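Local structure of conjugal transfer protein TRWB (Escherichia coli, 1E9R) at residues 258-263 against 290-295; 131-136 against 263-268; 87-92 against 284-289. The protein probably couples DNA processing to the secretion channel in bacterial conjugation, working as a ring-shaped hexameric P-loop ATPase that drives DNA transfer. All blocks are in the same frame, centred on the assembly; numbering follows the deposited sequence.

Contact 1. Residues 258-263 against 290-295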
loop_
_atom_site.group_PDB
_atom_site.type_symbol
_atom_site.label_atom_id
_atom_site.label_comp_id
_atom_site.label_asym_id
_atom_site.label_seq_id
_atom_site.Cartn_x
_atom_site.Cartn_y
_atom_site.Cartn_z
ATOM N N LEU B 258 7.952 -30.952 -5.288
ATOM C CA LEU B 258 7.612 -32.368 -5.108
ATOM C C LEU B 258 7.197 -32.640 -3.669
ATOM O O LEU B 258 6.158 -33.248 -3.426
ATOM C CB LEU B 258 8.800 -33.280 -5.444
ATOM C CG LEU B 258 8.434 -34.624 -6.105
ATOM C CD1 LEU B 258 9.550 -35.631 -5.876
ATOM C CD2 LEU B 258 7.126 -35.156 -5.549
ATOM N N ILE B 259 8.025 -32.193 -2.724
ATOM C CA ILE B 259 7.755 -32.372 -1.302
ATOM C C ILE B 259 6.437 -31.665 -0.972
ATOM O O ILE B 259 5.573 -32.229 -0.290
ATOM C CB ILE B 259 8.915 -31.803 -0.445
ATOM C CG1 ILE B 259 10.203 -32.581 -0.730
ATOM C CG2 ILE B 259 8.598 -31.935 1.027
ATOM C CD1 ILE B 259 11.482 -31.831 -0.330
ATOM N N SER B 260 6.271 -30.442 -1.472
ATOM C CA SER B 260 5.028 -29.705 -1.255
ATOM C C SER B 260 3.867 -30.534 -1.809
ATOM O O SER B 260 2.800 -30.596 -1.214
ATOM C CB SER B 260 5.059 -28.343 -1.964
ATOM O OG SER B 260 6.067 -27.514 -1.425
ATOM N N ALA B 261 4.072 -31.170 -2.951
ATOM C CA ALA B 261 3.021 -31.986 -3.528
ATOM C C ALA B 261 2.638 -33.114 -2.577
ATOM O O ALA B 261 1.455 -33.369 -2.338
ATOM C CB ALA B 261 3.481 -32.570 -4.857
ATOM N N TRP B 262 3.636 -33.800 -2.034
ATOM C CA TRP B 262 3.353 -34.905 -1.137
ATOM C C TRP B 262 2.602 -34.446 0.096
ATOM O O TRP B 262 1.561 -35.017 0.450
ATOM C CB TRP B 262 4.645 -35.632 -0.736
ATOM C CG TRP B 262 5.217 -36.489 -1.846
ATOM C CD1 TRP B 262 4.516 -37.155 -2.815
ATOM C CD2 TRP B 262 6.601 -36.766 -2.091
ATOM N NE1 TRP B 262 5.378 -37.824 -3.646
ATOM C CE2 TRP B 262 6.663 -37.603 -3.227
ATOM C CE3 TRP B 262 7.794 -36.388 -1.463
ATOM C CZ2 TRP B 262 7.879 -38.070 -3.752
ATOM C CZ3 TRP B 262 9.008 -36.853 -1.986
ATOM C CH2 TRP B 262 9.036 -37.684 -3.121
ATOM N N VAL B 263 3.118 -33.412 0.751
ATOM C CA VAL B 263 2.455 -32.894 1.939
ATOM C C VAL B 263 0.983 -32.571 1.647
ATOM O O VAL B 263 0.097 -32.895 2.438
ATOM C CB VAL B 263 3.157 -31.632 2.458
ATOM C CG1 VAL B 263 2.349 -31.014 3.586
ATOM C CG2 VAL B 263 4.557 -31.980 2.928
ATOM N N SER B 290 8.941 -23.239 4.241
ATOM C CA SER B 290 9.887 -23.758 3.250
ATOM C C SER B 290 9.158 -24.483 2.143
ATOM O O SER B 290 9.717 -24.716 1.070
ATOM C CB SER B 290 10.885 -24.723 3.881
ATOM O OG SER B 290 11.896 -24.000 4.549
ATOM N N LEU B 291 7.916 -24.859 2.421
ATOM C CA LEU B 291 7.095 -25.539 1.440
ATOM C C LEU B 291 6.424 -24.459 0.600
ATOM O O LEU B 291 6.528 -23.280 0.921
ATOM C CB LEU B 291 6.029 -26.388 2.139
ATOM C CG LEU B 291 6.491 -27.545 3.036
ATOM C CD1 LEU B 291 5.284 -28.232 3.626
ATOM C CD2 LEU B 291 7.305 -28.539 2.241
ATOM N N GLU B 292 5.759 -24.844 -0.483
ATOM C CA GLU B 292 5.066 -23.854 -1.302
ATOM C C GLU B 292 3.750 -23.496 -0.610
ATOM O O GLU B 292 3.431 -24.031 0.464
ATOM C CB GLU B 292 4.776 -24.398 -2.712
ATOM C CG GLU B 292 6.017 -24.716 -3.537
ATOM C CD GLU B 292 5.924 -24.232 -4.986
ATOM O OE1 GLU B 292 5.012 -23.438 -5.305
ATOM O OE2 GLU B 292 6.779 -24.637 -5.807
ATOM N N LYS B 293 2.989 -22.586 -1.212
ATOM C CA LYS B 293 1.706 -22.204 -0.647
ATOM C C LYS B 293 0.751 -23.372 -0.898
ATOM O O LYS B 293 0.176 -23.492 -1.982
ATOM C CB LYS B 293 1.208 -20.937 -1.331
ATOM C CG LYS B 293 -0.133 -20.452 -0.846
ATOM C CD LYS B 293 -0.462 -19.104 -1.440
ATOM C CE LYS B 293 -1.813 -18.608 -0.957
ATOM N NZ LYS B 293 -2.017 -17.190 -1.365
ATOM N N LEU B 294 0.597 -24.239 0.101
ATOM C CA LEU B 294 -0.264 -25.416 -0.020
ATOM C C LEU B 294 -1.746 -25.093 -0.171
ATOM O O LEU B 294 -2.279 -24.221 0.506
ATOM C CB LEU B 294 -0.047 -26.343 1.177
ATOM C CG LEU B 294 1.419 -26.707 1.414
ATOM C CD1 LEU B 294 1.520 -27.661 2.585
ATOM C CD2 LEU B 294 2.007 -27.344 0.172
ATOM N N ALA B 295 -2.407 -25.821 -1.060
ATOM C CA ALA B 295 -3.816 -25.609 -1.328
ATOM C C ALA B 295 -4.757 -26.261 -0.323
ATOM O O ALA B 295 -5.868 -25.768 -0.104
ATOM C CB ALA B 295 -4.142 -26.107 -2.730
#

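Contact 2. Residues 131-136 against 263-268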
loop_
_atom_site.group_PDB
_atom_site.type_symbol
_atom_site.label_atom_id
_atom_site.label_comp_id
_atom_site.label_asym_id
_atom_site.label_seq_id
_atom_site.Cartn_x
_atom_site.Cartn_y
_atom_site.Cartn_z
ATOM N N ALA B 131 -4.201 -31.988 -8.907
ATOM C CA ALA B 131 -3.511 -31.058 -9.794
ATOM C C ALA B 131 -3.115 -29.887 -8.872
ATOM O O ALA B 131 -2.057 -29.272 -9.021
ATOM C CB ALA B 131 -4.457 -30.585 -10.888
ATOM N N LEU B 132 -3.993 -29.614 -7.907
ATOM C CA LEU B 132 -3.806 -28.566 -6.910
ATOM C C LEU B 132 -2.607 -28.896 -6.020
ATOM O O LEU B 132 -2.034 -28.007 -5.403
ATOM C CB LEU B 132 -5.065 -28.466 -6.048
ATOM C CG LEU B 132 -5.934 -27.215 -5.961
ATOM C CD1 LEU B 132 -5.651 -26.271 -7.084
ATOM C CD2 LEU B 132 -7.383 -27.640 -5.967
ATOM N N SER B 133 -2.237 -30.175 -5.949
ATOM C CA SER B 133 -1.098 -30.626 -5.132
ATOM C C SER B 133 0.205 -30.518 -5.907
ATOM O O SER B 133 1.236 -30.122 -5.365
ATOM C CB SER B 133 -1.282 -32.082 -4.699
ATOM O OG SER B 133 -2.433 -32.237 -3.892
ATOM N N VAL B 134 0.145 -30.883 -7.183
ATOM C CA VAL B 134 1.306 -30.831 -8.069
ATOM C C VAL B 134 1.677 -29.383 -8.368
ATOM O O VAL B 134 2.848 -29.021 -8.377
ATOM C CB VAL B 134 1.008 -31.564 -9.401
ATOM C CG1 VAL B 134 2.182 -31.423 -10.354
ATOM C CG2 VAL B 134 0.713 -33.029 -9.126
ATOM N N VAL B 135 0.662 -28.565 -8.615
ATOM C CA VAL B 135 0.846 -27.151 -8.908
ATOM C C VAL B 135 0.276 -26.308 -7.751
ATOM O O VAL B 135 -0.880 -25.858 -7.792
ATOM C CB VAL B 135 0.126 -26.777 -10.226
ATOM C CG1 VAL B 135 0.422 -25.335 -10.593
ATOM C CG2 VAL B 135 0.558 -27.725 -11.336
ATOM N N PRO B 136 1.079 -26.085 -6.699
ATOM C CA PRO B 136 0.572 -25.290 -5.576
ATOM C C PRO B 136 0.120 -23.882 -5.958
ATOM O O PRO B 136 0.360 -23.409 -7.078
ATOM C CB PRO B 136 1.727 -25.312 -4.570
ATOM C CG PRO B 136 2.930 -25.568 -5.406
ATOM C CD PRO B 136 2.447 -26.559 -6.435
ATOM N N VAL B 263 3.118 -33.412 0.751
ATOM C CA VAL B 263 2.455 -32.894 1.939
ATOM C C VAL B 263 0.983 -32.571 1.647
ATOM O O VAL B 263 0.097 -32.895 2.438
ATOM C CB VAL B 263 3.157 -31.632 2.458
ATOM C CG1 VAL B 263 2.349 -31.014 3.586
ATOM C CG2 VAL B 263 4.557 -31.980 2.928
ATOM N N ASP B 264 0.726 -31.946 0.502
ATOM C CA ASP B 264 -0.634 -31.586 0.131
ATOM C C ASP B 264 -1.467 -32.824 -0.173
ATOM O O ASP B 264 -2.660 -32.859 0.125
ATOM C CB ASP B 264 -0.637 -30.646 -1.078
ATOM C CG ASP B 264 -1.960 -29.944 -1.250
ATOM O OD1 ASP B 264 -2.196 -28.984 -0.489
ATOM O OD2 ASP B 264 -2.763 -30.351 -2.115
ATOM N N VAL B 265 -0.848 -33.838 -0.772
ATOM C CA VAL B 265 -1.574 -35.064 -1.066
ATOM C C VAL B 265 -2.086 -35.619 0.251
ATOM O O VAL B 265 -3.229 -36.059 0.338
ATOM C CB VAL B 265 -0.682 -36.126 -1.729
ATOM C CG1 VAL B 265 -1.432 -37.459 -1.802
ATOM C CG2 VAL B 265 -0.284 -35.670 -3.121
ATOM N N VAL B 266 -1.240 -35.596 1.279
ATOM C CA VAL B 266 -1.646 -36.098 2.587
ATOM C C VAL B 266 -2.808 -35.279 3.140
ATOM O O VAL B 266 -3.794 -35.838 3.607
ATOM C CB VAL B 266 -0.484 -36.061 3.613
ATOM C CG1 VAL B 266 -1.009 -36.384 5.013
ATOM C CG2 VAL B 266 0.579 -37.065 3.225
ATOM N N CYS B 267 -2.697 -33.958 3.068
ATOM C CA CYS B 267 -3.742 -33.087 3.568
ATOM C C CYS B 267 -5.113 -33.256 2.908
ATOM O O CYS B 267 -6.130 -33.186 3.589
ATOM C CB CYS B 267 -3.288 -31.639 3.463
ATOM S SG CYS B 267 -1.861 -31.247 4.526
ATOM N N THR B 268 -5.155 -33.487 1.598
ATOM C CA THR B 268 -6.443 -33.648 0.915
ATOM C C THR B 268 -7.012 -35.027 1.126
ATOM O O THR B 268 -8.218 -35.201 1.289
ATOM C CB THR B 268 -6.357 -33.516 -0.611
ATOM O OG1 THR B 268 -5.318 -32.611 -0.964
ATOM C CG2 THR B 268 -7.670 -33.001 -1.156
#

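Contact 3. Residues 87-92 against 284-289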
loop_
_atom_site.group_PDB
_atom_site.type_symbol
_atom_site.label_atom_id
_atom_site.label_comp_id
_atom_site.label_asym_id
_atom_site.label_seq_id
_atom_site.Cartn_x
_atom_site.Cartn_y
_atom_site.Cartn_z
ATOM N N VAL B 87 8.027 -34.757 7.582
ATOM C CA VAL B 87 8.769 -34.025 6.563
ATOM C C VAL B 87 10.131 -34.014 7.243
ATOM O O VAL B 87 10.401 -33.221 8.156
ATOM C CB VAL B 87 8.192 -32.610 6.370
ATOM C CG1 VAL B 87 9.035 -31.826 5.387
ATOM C CG2 VAL B 87 6.765 -32.719 5.854
ATOM N N ASP B 88 10.972 -34.936 6.794
ATOM C CA ASP B 88 12.266 -35.169 7.402
ATOM C C ASP B 88 13.510 -34.766 6.620
ATOM O O ASP B 88 14.023 -35.525 5.801
ATOM C CB ASP B 88 12.310 -36.655 7.784
ATOM C CG ASP B 88 13.525 -37.028 8.587
ATOM O OD1 ASP B 88 14.025 -36.201 9.386
ATOM O OD2 ASP B 88 13.955 -38.183 8.421
ATOM N N PRO B 89 14.022 -33.563 6.882
ATOM C CA PRO B 89 15.217 -33.047 6.212
ATOM C C PRO B 89 16.436 -33.901 6.533
ATOM O O PRO B 89 16.720 -34.163 7.695
ATOM C CB PRO B 89 15.354 -31.652 6.794
ATOM C CG PRO B 89 13.944 -31.299 7.164
ATOM C CD PRO B 89 13.431 -32.547 7.765
ATOM N N ASN B 90 17.156 -34.325 5.503
ATOM C CA ASN B 90 18.353 -35.137 5.685
ATOM C C ASN B 90 18.100 -36.485 6.340
ATOM O O ASN B 90 19.029 -37.100 6.867
ATOM C CB ASN B 90 19.381 -34.374 6.512
ATOM C CG ASN B 90 19.804 -33.097 5.859
ATOM O OD1 ASN B 90 20.229 -33.094 4.705
ATOM N ND2 ASN B 90 19.696 -31.992 6.586
ATOM N N GLY B 91 16.852 -36.940 6.319
ATOM C CA GLY B 91 16.522 -38.225 6.917
ATOM C C GLY B 91 16.947 -38.424 8.367
ATOM O O GLY B 91 17.166 -39.564 8.799
ATOM N N ASP B 92 17.059 -37.331 9.122
ATOM C CA ASP B 92 17.454 -37.406 10.529
ATOM C C ASP B 92 16.522 -38.285 11.372
ATOM O O ASP B 92 16.972 -39.167 12.096
ATOM C CB ASP B 92 17.513 -36.011 11.143
ATOM C CG ASP B 92 17.596 -36.050 12.663
ATOM O OD1 ASP B 92 18.571 -36.633 13.197
ATOM O OD2 ASP B 92 16.686 -35.503 13.329
ATOM N N PHE B 284 4.176 -34.076 10.744
ATOM C CA PHE B 284 5.247 -33.229 11.242
ATOM C C PHE B 284 5.870 -32.456 10.103
ATOM O O PHE B 284 6.401 -33.060 9.171
ATOM C CB PHE B 284 6.316 -34.085 11.922
ATOM C CG PHE B 284 5.928 -34.550 13.287
ATOM C CD1 PHE B 284 5.118 -35.668 13.448
ATOM C CD2 PHE B 284 6.336 -33.838 14.418
ATOM C CE1 PHE B 284 4.713 -36.074 14.717
ATOM C CE2 PHE B 284 5.942 -34.230 15.694
ATOM C CZ PHE B 284 5.128 -35.352 15.846
ATOM N N ILE B 285 5.800 -31.127 10.178
ATOM C CA ILE B 285 6.384 -30.252 9.160
ATOM C C ILE B 285 7.515 -29.470 9.805
ATOM O O ILE B 285 7.267 -28.577 10.604
ATOM C CB ILE B 285 5.356 -29.250 8.626
ATOM C CG1 ILE B 285 4.141 -30.001 8.081
ATOM C CG2 ILE B 285 5.987 -28.376 7.553
ATOM C CD1 ILE B 285 3.044 -29.100 7.571
ATOM N N ASP B 286 8.755 -29.800 9.453
ATOM C CA ASP B 286 9.926 -29.133 10.041
ATOM C C ASP B 286 9.903 -27.612 9.944
ATOM O O ASP B 286 10.210 -26.921 10.908
ATOM C CB ASP B 286 11.209 -29.644 9.392
ATOM C CG ASP B 286 11.290 -29.298 7.921
ATOM O OD1 ASP B 286 10.322 -29.594 7.176
ATOM O OD2 ASP B 286 12.326 -28.730 7.514
ATOM N N GLU B 287 9.560 -27.104 8.766
ATOM C CA GLU B 287 9.483 -25.669 8.518
ATOM C C GLU B 287 8.326 -25.435 7.563
ATOM O O GLU B 287 8.373 -25.823 6.403
ATOM C CB GLU B 287 10.789 -25.159 7.906
ATOM C CG GLU B 287 10.720 -23.718 7.428
ATOM C CD GLU B 287 10.175 -22.772 8.487
ATOM O OE1 GLU B 287 10.773 -22.686 9.581
ATOM O OE2 GLU B 287 9.148 -22.111 8.223
ATOM N N LEU B 288 7.286 -24.799 8.076
ATOM C CA LEU B 288 6.077 -24.518 7.312
ATOM C C LEU B 288 6.288 -23.576 6.113
ATOM O O LEU B 288 5.701 -23.786 5.040
ATOM C CB LEU B 288 5.027 -23.951 8.269
ATOM C CG LEU B 288 3.582 -23.784 7.822
ATOM C CD1 LEU B 288 3.033 -25.076 7.307
ATOM C CD2 LEU B 288 2.774 -23.317 9.008
ATOM N N ALA B 289 7.139 -22.564 6.288
ATOM C CA ALA B 289 7.414 -21.586 5.236
ATOM C C ALA B 289 8.421 -22.016 4.151
ATOM O O ALA B 289 8.715 -21.243 3.244
ATOM C CB ALA B 289 7.858 -20.265 5.866
#

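Contact 1. Residues 258-263 against 290-295
Ser260 faces Glu292 across this contact, and the backbone N-H of Glu292 donates to Ser260 OG at 2.8 Å with an N-H...O angle of 166°, a nearly straight bond. The hydroxyl is placed by its torsion: chi1 of -64° sets OG beside the backbone N of its own residue, where it also bonds to Arg256 O one helical turn back. OG is thus gripped twice, once by the helix and once by the loop. This bond and the buried methyls of Leu291, Leu294 and Val263 make up the tight part of the interface. The CD2 methyl of Leu294 lies 3.6 Å from the carbonyl oxygen Ser260 O, while its other methyl, Leu294 CD1, meets Val263 CG1 at 3.6 Å with the two side chains crossing at about a right angle. Both methyls of Val263 also approach the single CD1 methyl of Leu291, the nearer being Val263 CG2 at 3.9 Å. Ile259 adds one pair only, its CG2 reaching Leu291 CD2 at 3.8 Å. The looser side lies at Glu292, which is partly exposed: its CB and CG run alongside Ser260, with Glu292 CG 3.5 Å from Ser260 OG, but the chain bends at chi2 and the carboxylate turns to a salt bridge with Lys217. Through Leu291, Glu292 and Leu294 the loop linking strand 281-285 to helix 297-303 runs over one side of helix 252-269, while Ile259 and Trp262 of that helix pack on Ile245 of strand 243-247.

Contact 2. Residues 131-136 against 263-268
Ser133 and Asp264 join two helices here, their CA atoms being 5.4 Å apart, and the side chain of Ser133 can be followed outward from its root. Ser133 CB lies 3.4 Å from Asp264 OD2 and also touches Asp264 CB (3.9 Å) and the CG2 methyl of Val265 (4.0 Å), so the serine fits against two consecutive residues of the facing helix. One bond further, Ser133 OG donates to Asp264 OD2 at 2.6 Å and meets the anti lone pair of that oxygen, the one pointing away from OD1. The aspartate is brought to the serine by its first torsion (chi1 -164°), which holds CG opposite the backbone N. Its other oxygen, OD1, accepts from Ser296 N, so the two carboxylate oxygens have partners on different elements and the rotation of the group is probably fixed. A turn later Thr268 OG1 folds back to Asp264 O at 2.9 Å, arriving 36° out of the carbonyl plane; Asp264 O thereby accepts from both this hydroxyl and Thr268 N. The same pair of helices is tied again by Arg129, whose NH2 bonds to Thr268 O. Helix 126-134 also packs on helix 141-163, where Ala131 and Val134 touch Leu154, whereas Val265 and Val266 on helix 252-269 rest on Ile231 of helix 231-236.

Contact 3. Residues 87-92 against 284-289
Neighbouring parallel strands of the central sheet, 83-89 and 281-285, meet at their C-terminal ends, where Val87 N donates to Phe284 O at 2.8 Å with an N-H...O angle of 167°. Beside this bond Val87 CG2 approaches Ile285 CG1 only loosely, at 4.4 Å. The strand order around this pair, 339-342, 56-59, 309-315, 281-285, 83-89, is consistent with a RecA-like P-loop core, and the hydrophobic strand running into Asp286 and Glu287 has the form of a Walker B motif. Asp286 departs from the strand with chi1 64°, which tucks CG in over its own backbone. The carboxylate is thereby turned over the neighbouring strand end: OD1 comes close to Val87 CG1, and Asp286 OD2 faces Pro89 CG at a short 3.1 Å. Glu287 leads away instead, its OE2 accepting from Ala289 N at 2.8 Å while OE1 bonds to Gln316 N. Past Val87 the chain reverses through a type II turn from Asp88 to Gly91, closed by a hydrogen bond from Gly91 N to Asp88 O at 3.2 Å.

Overall arrangement
Val263 connects all three contacts. It belongs to both contact 1 and contact 2, whose centres are about 7 Å apart and which share helix 252-269, and its CG2 also touches Val87 CG2 of contact 3 at 3.7 Å. Contact 1 has a second link to the sheet, Leu291 CD1 to Ile285 CG2 at 4.0 Å, with the centres of contacts 1 and 3 about 12 Å apart. Ala261 CB packs 3.4 Å from Ser133 O, bringing contacts 1 and 2 together. The series runs from the C-terminal ends of two inner strands outward to the helices, about 17 Å between the centres of contacts 3 and 2. Asp286 lies near, without touching, the probable P-loop, whose backbone amides appear to hold the sulfate.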